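Local atomic coordinates of scaffolding protein (Clostridium cellulolyticum, PDB entry 1G43), a protein that probably binds crystalline cellulose through its family IIIa cellulose-binding domain and so attaches the cellulosome scaffoldin to its substrate. Residues 1-6 with 153-158; 27-32 with 109-114; 41-46 with 146-151. All blocks are in the same frame, centred on the assembly; numbering follows the deposited sequence.

Contact 3 is the buried one: two neighbouring strands of the five-stranded sheet, with leucines and an alanine on the inner face and an arginine against a phenylalanine on the other. Contact 2 is partly buried and joins two strands of the opposing sheet; its hydrophobic Val-28 packs on Leu-41 and Leu-43 of contact 3, while its other face carries hydroxyls and charges. Contact 1 lies at the surface, where the chain start meets strand 153-155 mainly through backbone bonds. It touches both others: Val-5 pairs with Thr-31 of contact 2, and Ala-155 and Tyr-156 bond to Ala-148 of contact 3. Along the sequence, contacts 2 and 3 are nested inside contact 1.

Contact 1: residues 1-6 with 153-158; sequences AGTGVV and TLAYGS
A classic beta bulge, in which Ala-155 and Tyr-156 both face Ala-148 of the neighbouring strand, lies beside the N-terminal residues Gly-2, Thr-3 and Gly-4. Two successive amides of the first segment use two successive carbonyls of the second. Thr-3 N donates to Leu-154 O at 3.0 Å, the donor standing 23° out of the carbonyl plane, and Gly-4 N gives a shorter bond of 2.7 Å to Ala-155 O. Leu-154 O also receives a CA-H...O contact from Gly-2 CA at 3.5 Å, with the CG2 methyl of Thr-3 close by. The exact place of Thr-3 OG1 is doubtful because the model crowds it against Ala-155, and a water that donates to Thr-153 O lies too near this hydroxyl to be read closely.

Strand 153-155 is the outermost strand on this side of the five-stranded antiparallel sheet in the CBM3 beta-sandwich, and residues 1-5 run past it as a loop before strand 6-11 begins in the other sheet. Gly-4 makes the bend with a positive phi of 70°, leading the chain round to Val-5 and Val-6. The buried methyl of Ala-155 meets both valines: Val-6 CG2 comes to 4.0 Å from Ala-155 CB, and Val-5 CB lies 4.2 Å from the same atom. Toward the chain start, Leu-154 touches the backbone at the Ala-1/Gly-2 peptide, its CD2 4.1 Å from Ala-1 C. Tyr-156 CB lies 3.8 Å from Val-6 O; from there CG stands anti to the backbone N (chi1 175°) and carries the ring away, its OH hydrogen-bonding Asp-142 OD1.

Contact 2: residues 27-32 with 109-114; sequences KVTNTS and GGSIEI
The carboxamide of Asn-30 stands beside the turn at Gly-109, its CG 4.1 Å from Gly-109 N. Within the plane of that amide, OD1 accepts from Ser-32 N, which makes an Asx turn, and also from Ser-32 OG, which approaches on a lone pair. ND2, at the other corner, donates to Leu-106 O and Ser-34 O, so partners at both the oxygen and the nitrogen fix the rotation of this buried group. The carboxylate of Glu-113 is shared: OE1 makes a long salt bridge of 3.7 Å with Lys-27 NZ, and OE2 hydrogen-bonds Tyr-140 OH. Glu-113 reaches out extended, whereas Lys-27 bends at chi3 (-88°) and chi4 to swing its ammonium across.

On the same face, Thr-29 OG1 and Ser-111 OG share a hydrogen bond of 3.0 Å. The opposite face is apolar, with Ile-112 CG2 against Val-28 CB at 3.6 Å. Between the faces, Val-28 N bonds Ile-112 O at 2.9 Å and Ile-112 N returns to Val-28 O at 2.8 Å. Asn-30 N continues the ladder to Gly-110 O at 2.8 Å, nearly straight at 169°; the bond from Gly-109 N to Asn-30 O is weak. Residues 27-29 and 111-113 thus form the regular antiparallel pairing of a beta-sandwich sheet, Val-28 and Ile-112 turned to the core, and the ladder gives way at the Gly-109/Gly-110 turn.

Contact 3: residues 41-46 with 146-151; sequences LKLRYY and ISAFVG
Ile-146 leads in by laying CG2 3.7 Å from Tyr-45 CD1, with its CB near Arg-44 O. Ser-147 follows in a hydrogen-bonded pair with Arg-44: its O takes Arg-44 N at 2.8 Å, and its N gives a longer 3.2 Å bond to Arg-44 O. Its OG sits between the backbone N and carbonyl carbon (chi1 44°), which brings it close to Arg-44 CB and, at 3.7 Å, to the edge of the Tyr-46 ring at CE1, in the ring plane.

Ala-148 turns to the other face, where Leu-43 CD2 touches its CB at 3.7 Å. That face looks into the core of the CBM3 beta-sandwich, for Val-8 of the opposing sheet packs on Ala-148, and Val-28 on Leu-43. Phe-149 pairs with Lys-42 through two 2.9 Å backbone bonds, Lys-42 N to Phe-149 O and Phe-149 N to Lys-42 O. Its ring lies obliquely over one face of the guanidinium of Arg-44, offset toward the rim, the two planes 50° apart, and Phe-149 CZ comes 3.4 Å from Arg-44 NH1, which also donates to Tyr-46 OH. Val-150 swings back to the core side, CG2 4.1 Å from Leu-41 CD1.

Contact 1: residues 1-6 with 153-158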
loop_
_atom_site.group_PDB
_atom_site.type_symbol
_atom_site.label_atom_id
_atom_site.label_comp_id
_atom_site.label_asym_id
_atom_site.label_seq_id
_atom_site.Cartn_x
_atom_site.Cartn_y
_atom_site.Cartn_z
ATOM N N ALA A 1 3.419 16.059 7.644
ATOM C CA ALA A 1 2.665 17.032 6.814
ATOM C C ALA A 1 1.415 16.349 6.231
ATOM O O ALA A 1 0.821 16.811 5.233
ATOM C CB ALA A 1 3.579 17.581 5.678
ATOM N N GLY A 2 1.017 15.253 6.885
ATOM C CA GLY A 2 -0.147 14.500 6.452
ATOM C C GLY A 2 -1.414 15.161 6.939
ATOM O O GLY A 2 -1.476 15.670 8.079
ATOM N N THR A 3 -2.433 15.127 6.077
ATOM C CA THR A 3 -3.733 15.755 6.347
ATOM C C THR A 3 -4.642 15.036 7.366
ATOM O O THR A 3 -5.580 15.648 7.907
ATOM C CB THR A 3 -4.505 15.949 5.027
ATOM O OG1 THR A 3 -4.546 14.695 4.322
ATOM C CG2 THR A 3 -3.825 17.003 4.153
ATOM N N GLY A 4 -4.399 13.759 7.628
ATOM C CA GLY A 4 -5.219 13.065 8.619
ATOM C C GLY A 4 -6.659 12.799 8.194
ATOM O O GLY A 4 -7.556 12.642 9.025
ATOM N N VAL A 5 -6.866 12.769 6.885
ATOM C CA VAL A 5 -8.161 12.499 6.296
ATOM C C VAL A 5 -8.411 11.013 6.481
ATOM O O VAL A 5 -9.553 10.549 6.488
ATOM C CB VAL A 5 -8.120 12.886 4.816
ATOM C CG1 VAL A 5 -9.015 11.973 3.985
ATOM C CG2 VAL A 5 -8.576 14.345 4.678
ATOM N N VAL A 6 -7.321 10.264 6.622
ATOM C CA VAL A 6 -7.393 8.815 6.853
ATOM C C VAL A 6 -6.280 8.384 7.794
ATOM O O VAL A 6 -5.273 9.064 7.939
ATOM C CB VAL A 6 -7.278 8.001 5.536
ATOM C CG1 VAL A 6 -8.335 8.461 4.578
ATOM C CG2 VAL A 6 -5.895 8.146 4.917
ATOM N N THR A 153 -2.828 14.635 -2.374
ATOM C CA THR A 153 -2.081 15.223 -1.268
ATOM C C THR A 153 -1.932 14.220 -0.113
ATOM O O THR A 153 -2.844 13.433 0.174
ATOM C CB THR A 153 -2.745 16.535 -0.751
ATOM O OG1 THR A 153 -3.933 16.224 -0.009
ATOM C CG2 THR A 153 -3.126 17.436 -1.929
ATOM N N LEU A 154 -0.767 14.245 0.527
ATOM C CA LEU A 154 -0.436 13.344 1.630
ATOM C C LEU A 154 -1.435 13.427 2.756
ATOM O O LEU A 154 -1.668 14.508 3.294
ATOM C CB LEU A 154 0.961 13.688 2.166
ATOM C CG LEU A 154 1.619 12.792 3.216
ATOM C CD1 LEU A 154 1.969 11.442 2.632
ATOM C CD2 LEU A 154 2.900 13.474 3.671
ATOM N N ALA A 155 -2.010 12.289 3.132
ATOM C CA ALA A 155 -2.997 12.247 4.199
ATOM C C ALA A 155 -2.495 11.494 5.428
ATOM O O ALA A 155 -3.005 11.693 6.538
ATOM C CB ALA A 155 -4.290 11.616 3.682
ATOM N N TYR A 156 -1.502 10.626 5.221
ATOM C CA TYR A 156 -0.907 9.815 6.295
ATOM C C TYR A 156 0.520 9.363 5.937
ATOM O O TYR A 156 0.844 9.129 4.763
ATOM C CB TYR A 156 -1.758 8.578 6.562
ATOM C CG TYR A 156 -1.158 7.609 7.566
ATOM C CD1 TYR A 156 -1.351 7.770 8.945
ATOM C CD2 TYR A 156 -0.349 6.548 7.133
ATOM C CE1 TYR A 156 -0.742 6.898 9.869
ATOM C CE2 TYR A 156 0.264 5.670 8.043
ATOM C CZ TYR A 156 0.066 5.849 9.403
ATOM O OH TYR A 156 0.694 4.983 10.273
ATOM N N GLY A 157 1.373 9.271 6.955
ATOM C CA GLY A 157 2.737 8.825 6.748
ATOM C C GLY A 157 3.758 9.829 6.248
ATOM O O GLY A 157 3.623 11.039 6.422
ATOM N N SER A 158 4.798 9.307 5.609
ATOM C CA SER A 158 5.869 10.142 5.094
ATOM C C SER A 158 6.475 9.512 3.843
ATOM O O SER A 158 6.167 8.364 3.517
ATOM C CB SER A 158 6.945 10.295 6.161
ATOM O OG SER A 158 7.169 9.035 6.767
HETATM O O HOH W 1 -5.300 14.135 2.097
#

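Contact 2: residues 27-32 with 109-114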
loop_
_atom_site.group_PDB
_atom_site.type_symbol
_atom_site.label_atom_id
_atom_site.label_comp_id
_atom_site.label_asym_id
_atom_site.label_seq_id
_atom_site.Cartn_x
_atom_site.Cartn_y
_atom_site.Cartn_z
ATOM N N LYS A 27 -4.747 -1.358 6.239
ATOM C CA LYS A 27 -6.105 -1.223 6.755
ATOM C C LYS A 27 -6.238 0.295 6.813
ATOM O O LYS A 27 -5.624 0.949 7.640
ATOM C CB LYS A 27 -6.263 -1.856 8.137
ATOM C CG LYS A 27 -7.712 -2.310 8.376
ATOM C CD LYS A 27 -7.995 -2.698 9.827
ATOM C CE LYS A 27 -7.681 -4.183 10.066
ATOM N NZ LYS A 27 -8.437 -5.095 9.104
ATOM N N VAL A 28 -6.990 0.853 5.870
ATOM C CA VAL A 28 -7.176 2.290 5.756
ATOM C C VAL A 28 -8.510 2.715 6.369
ATOM O O VAL A 28 -9.569 2.159 6.044
ATOM C CB VAL A 28 -7.126 2.730 4.262
ATOM C CG1 VAL A 28 -7.457 4.202 4.137
ATOM C CG2 VAL A 28 -5.736 2.465 3.672
ATOM N N THR A 29 -8.443 3.681 7.287
ATOM C CA THR A 29 -9.640 4.182 7.953
ATOM C C THR A 29 -9.952 5.626 7.604
ATOM O O THR A 29 -9.094 6.515 7.709
ATOM C CB THR A 29 -9.515 4.083 9.453
ATOM O OG1 THR A 29 -9.414 2.708 9.820
ATOM C CG2 THR A 29 -10.741 4.694 10.121
ATOM N N ASN A 30 -11.189 5.840 7.180
ATOM C CA ASN A 30 -11.676 7.165 6.803
ATOM C C ASN A 30 -11.936 7.916 8.097
ATOM O O ASN A 30 -12.898 7.645 8.800
ATOM C CB ASN A 30 -12.976 7.021 5.989
ATOM C CG ASN A 30 -13.498 8.357 5.435
ATOM O OD1 ASN A 30 -13.085 9.451 5.852
ATOM N ND2 ASN A 30 -14.427 8.263 4.497
ATOM N N THR A 31 -11.056 8.847 8.427
ATOM C CA THR A 31 -11.222 9.627 9.640
ATOM C C THR A 31 -11.535 11.071 9.304
ATOM O O THR A 31 -11.462 11.958 10.165
ATOM C CB THR A 31 -9.973 9.598 10.490
ATOM O OG1 THR A 31 -8.891 10.189 9.759
ATOM C CG2 THR A 31 -9.645 8.170 10.878
ATOM N N SER A 32 -11.835 11.329 8.039
ATOM C CA SER A 32 -12.204 12.687 7.652
ATOM C C SER A 32 -13.677 12.609 8.026
ATOM O O SER A 32 -14.169 11.529 8.390
ATOM C CB SER A 32 -12.060 12.916 6.138
ATOM O OG SER A 32 -13.155 12.348 5.446
ATOM N N GLY A 109 -15.642 7.219 8.756
ATOM C CA GLY A 109 -15.414 6.254 9.813
ATOM C C GLY A 109 -15.312 4.814 9.312
ATOM O O GLY A 109 -15.160 3.897 10.119
ATOM N N GLY A 110 -15.406 4.597 7.998
ATOM C CA GLY A 110 -15.289 3.243 7.461
ATOM C C GLY A 110 -13.830 2.771 7.277
ATOM O O GLY A 110 -12.883 3.567 7.327
ATOM N N SER A 111 -13.653 1.467 7.051
ATOM C CA SER A 111 -12.322 0.869 6.839
ATOM C C SER A 111 -12.236 -0.007 5.599
ATOM O O SER A 111 -13.150 -0.765 5.306
ATOM C CB SER A 111 -11.934 -0.029 8.009
ATOM O OG SER A 111 -11.565 0.731 9.123
ATOM N N ILE A 112 -11.132 0.083 4.876
ATOM C CA ILE A 112 -10.936 -0.792 3.746
ATOM C C ILE A 112 -9.630 -1.563 3.986
ATOM O O ILE A 112 -8.610 -0.979 4.358
ATOM C CB ILE A 112 -10.858 -0.006 2.400
ATOM C CG1 ILE A 112 -10.715 -1.003 1.235
ATOM C CG2 ILE A 112 -9.740 1.040 2.466
ATOM C CD1 ILE A 112 -10.607 -0.332 -0.130
ATOM N N GLU A 113 -9.673 -2.877 3.802
ATOM C CA GLU A 113 -8.493 -3.708 3.968
ATOM C C GLU A 113 -8.001 -4.079 2.576
ATOM O O GLU A 113 -8.771 -4.511 1.734
ATOM C CB GLU A 113 -8.811 -4.959 4.771
ATOM C CG GLU A 113 -7.578 -5.833 4.972
ATOM C CD GLU A 113 -7.830 -7.046 5.856
ATOM O OE1 GLU A 113 -9.006 -7.298 6.224
ATOM O OE2 GLU A 113 -6.851 -7.747 6.183
ATOM N N ILE A 114 -6.709 -3.891 2.342
ATOM C CA ILE A 114 -6.110 -4.139 1.044
ATOM C C ILE A 114 -4.846 -4.983 1.181
ATOM O O ILE A 114 -3.828 -4.490 1.655
ATOM C CB ILE A 114 -5.756 -2.800 0.393
ATOM C CG1 ILE A 114 -6.987 -1.898 0.390
ATOM C CG2 ILE A 114 -5.259 -3.016 -1.016
ATOM C CD1 ILE A 114 -6.770 -0.584 -0.293
#

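Contact 3: residues 41-46 with 146-151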
loop_
_atom_site.group_PDB
_atom_site.type_symbol
_atom_site.label_atom_id
_atom_site.label_comp_id
_atom_site.label_asym_id
_atom_site.label_seq_id
_atom_site.Cartn_x
_atom_site.Cartn_y
_atom_site.Cartn_z
ATOM N N LEU A 41 -7.888 7.461 -3.572
ATOM C CA LEU A 41 -6.945 6.936 -2.608
ATOM C C LEU A 41 -5.754 6.206 -3.221
ATOM O O LEU A 41 -5.935 5.215 -3.900
ATOM C CB LEU A 41 -7.698 6.004 -1.667
ATOM C CG LEU A 41 -6.970 5.305 -0.520
ATOM C CD1 LEU A 41 -6.430 6.336 0.475
ATOM C CD2 LEU A 41 -7.942 4.372 0.158
ATOM N N LYS A 42 -4.546 6.719 -2.996
ATOM C CA LYS A 42 -3.323 6.053 -3.455
ATOM C C LYS A 42 -2.507 5.634 -2.223
ATOM O O LYS A 42 -2.557 6.273 -1.169
ATOM C CB LYS A 42 -2.453 6.952 -4.328
ATOM C CG LYS A 42 -3.061 7.320 -5.670
ATOM C CD LYS A 42 -3.445 6.096 -6.441
ATOM C CE LYS A 42 -4.021 6.490 -7.781
ATOM N NZ LYS A 42 -5.286 7.253 -7.657
ATOM N N LEU A 43 -1.772 4.542 -2.359
ATOM C CA LEU A 43 -0.941 4.045 -1.283
ATOM C C LEU A 43 0.437 3.789 -1.899
ATOM O O LEU A 43 0.535 3.342 -3.050
ATOM C CB LEU A 43 -1.560 2.761 -0.707
ATOM C CG LEU A 43 -2.808 2.974 0.155
ATOM C CD1 LEU A 43 -3.640 1.718 0.242
ATOM C CD2 LEU A 43 -2.387 3.430 1.543
ATOM N N ARG A 44 1.492 4.085 -1.149
ATOM C CA ARG A 44 2.848 3.883 -1.631
ATOM C C ARG A 44 3.747 3.082 -0.687
ATOM O O ARG A 44 3.683 3.235 0.537
ATOM C CB ARG A 44 3.512 5.219 -1.890
ATOM C CG ARG A 44 2.877 6.041 -2.968
ATOM C CD ARG A 44 3.741 7.242 -3.196
ATOM N NE ARG A 44 3.347 7.986 -4.367
ATOM C CZ ARG A 44 3.766 9.224 -4.611
ATOM N NH1 ARG A 44 4.589 9.814 -3.756
ATOM N NH2 ARG A 44 3.351 9.878 -5.688
ATOM N N TYR A 45 4.606 2.249 -1.269
ATOM C CA TYR A 45 5.534 1.400 -0.504
ATOM C C TYR A 45 6.913 1.541 -1.135
ATOM O O TYR A 45 7.135 1.062 -2.236
ATOM C CB TYR A 45 5.090 -0.067 -0.569
ATOM C CG TYR A 45 5.949 -1.016 0.254
ATOM C CD1 TYR A 45 5.658 -1.263 1.582
ATOM C CD2 TYR A 45 7.080 -1.614 -0.290
ATOM C CE1 TYR A 45 6.479 -2.079 2.364
ATOM C CE2 TYR A 45 7.911 -2.439 0.483
ATOM C CZ TYR A 45 7.601 -2.658 1.815
ATOM O OH TYR A 45 8.429 -3.409 2.613
ATOM N N TYR A 46 7.840 2.156 -0.418
ATOM C CA TYR A 46 9.177 2.404 -0.945
ATOM C C TYR A 46 10.227 1.305 -0.723
ATOM O O TYR A 46 10.350 0.778 0.362
ATOM C CB TYR A 46 9.663 3.740 -0.400
ATOM C CG TYR A 46 8.853 4.932 -0.899
ATOM C CD1 TYR A 46 7.615 5.259 -0.337
ATOM C CD2 TYR A 46 9.334 5.724 -1.930
ATOM C CE1 TYR A 46 6.879 6.360 -0.790
ATOM C CE2 TYR A 46 8.615 6.817 -2.398
ATOM C CZ TYR A 46 7.389 7.137 -1.824
ATOM O OH TYR A 46 6.712 8.246 -2.290
ATOM N N ILE A 146 5.056 4.218 5.308
ATOM C CA ILE A 146 4.319 3.979 4.081
ATOM C C ILE A 146 3.449 5.214 3.934
ATOM O O ILE A 146 3.203 5.925 4.915
ATOM C CB ILE A 146 3.492 2.681 4.131
ATOM C CG1 ILE A 146 2.848 2.488 5.498
ATOM C CG2 ILE A 146 4.383 1.498 3.756
ATOM C CD1 ILE A 146 1.415 2.959 5.554
ATOM N N SER A 147 2.997 5.504 2.727
ATOM C CA SER A 147 2.205 6.707 2.557
ATOM C C SER A 147 0.879 6.482 1.896
ATOM O O SER A 147 0.692 5.542 1.112
ATOM C CB SER A 147 2.981 7.710 1.751
ATOM O OG SER A 147 3.574 7.033 0.670
ATOM N N ALA A 148 -0.040 7.372 2.229
ATOM C CA ALA A 148 -1.381 7.352 1.699
ATOM C C ALA A 148 -1.671 8.762 1.243
ATOM O O ALA A 148 -1.448 9.725 1.998
ATOM C CB ALA A 148 -2.359 6.936 2.764
ATOM N N PHE A 149 -2.144 8.871 -0.002
ATOM C CA PHE A 149 -2.498 10.140 -0.629
ATOM C C PHE A 149 -3.965 10.142 -0.965
ATOM O O PHE A 149 -4.507 9.154 -1.458
ATOM C CB PHE A 149 -1.747 10.348 -1.939
ATOM C CG PHE A 149 -0.279 10.550 -1.770
ATOM C CD1 PHE A 149 0.561 9.471 -1.555
ATOM C CD2 PHE A 149 0.259 11.823 -1.807
ATOM C CE1 PHE A 149 1.925 9.656 -1.377
ATOM C CE2 PHE A 149 1.621 12.020 -1.630
ATOM C CZ PHE A 149 2.456 10.918 -1.411
ATOM N N VAL A 150 -4.614 11.265 -0.693
ATOM C CA VAL A 150 -6.019 11.396 -1.008
ATOM C C VAL A 150 -6.127 12.562 -1.950
ATOM O O VAL A 150 -5.712 13.692 -1.612
ATOM C CB VAL A 150 -6.822 11.662 0.235
ATOM C CG1 VAL A 150 -8.223 12.085 -0.144
ATOM C CG2 VAL A 150 -6.861 10.392 1.080
ATOM N N GLY A 151 -6.646 12.295 -3.147
ATOM C CA GLY A 151 -6.785 13.358 -4.127
ATOM C C GLY A 151 -5.464 14.014 -4.519
ATOM O O GLY A 151 -5.450 15.141 -5.021
#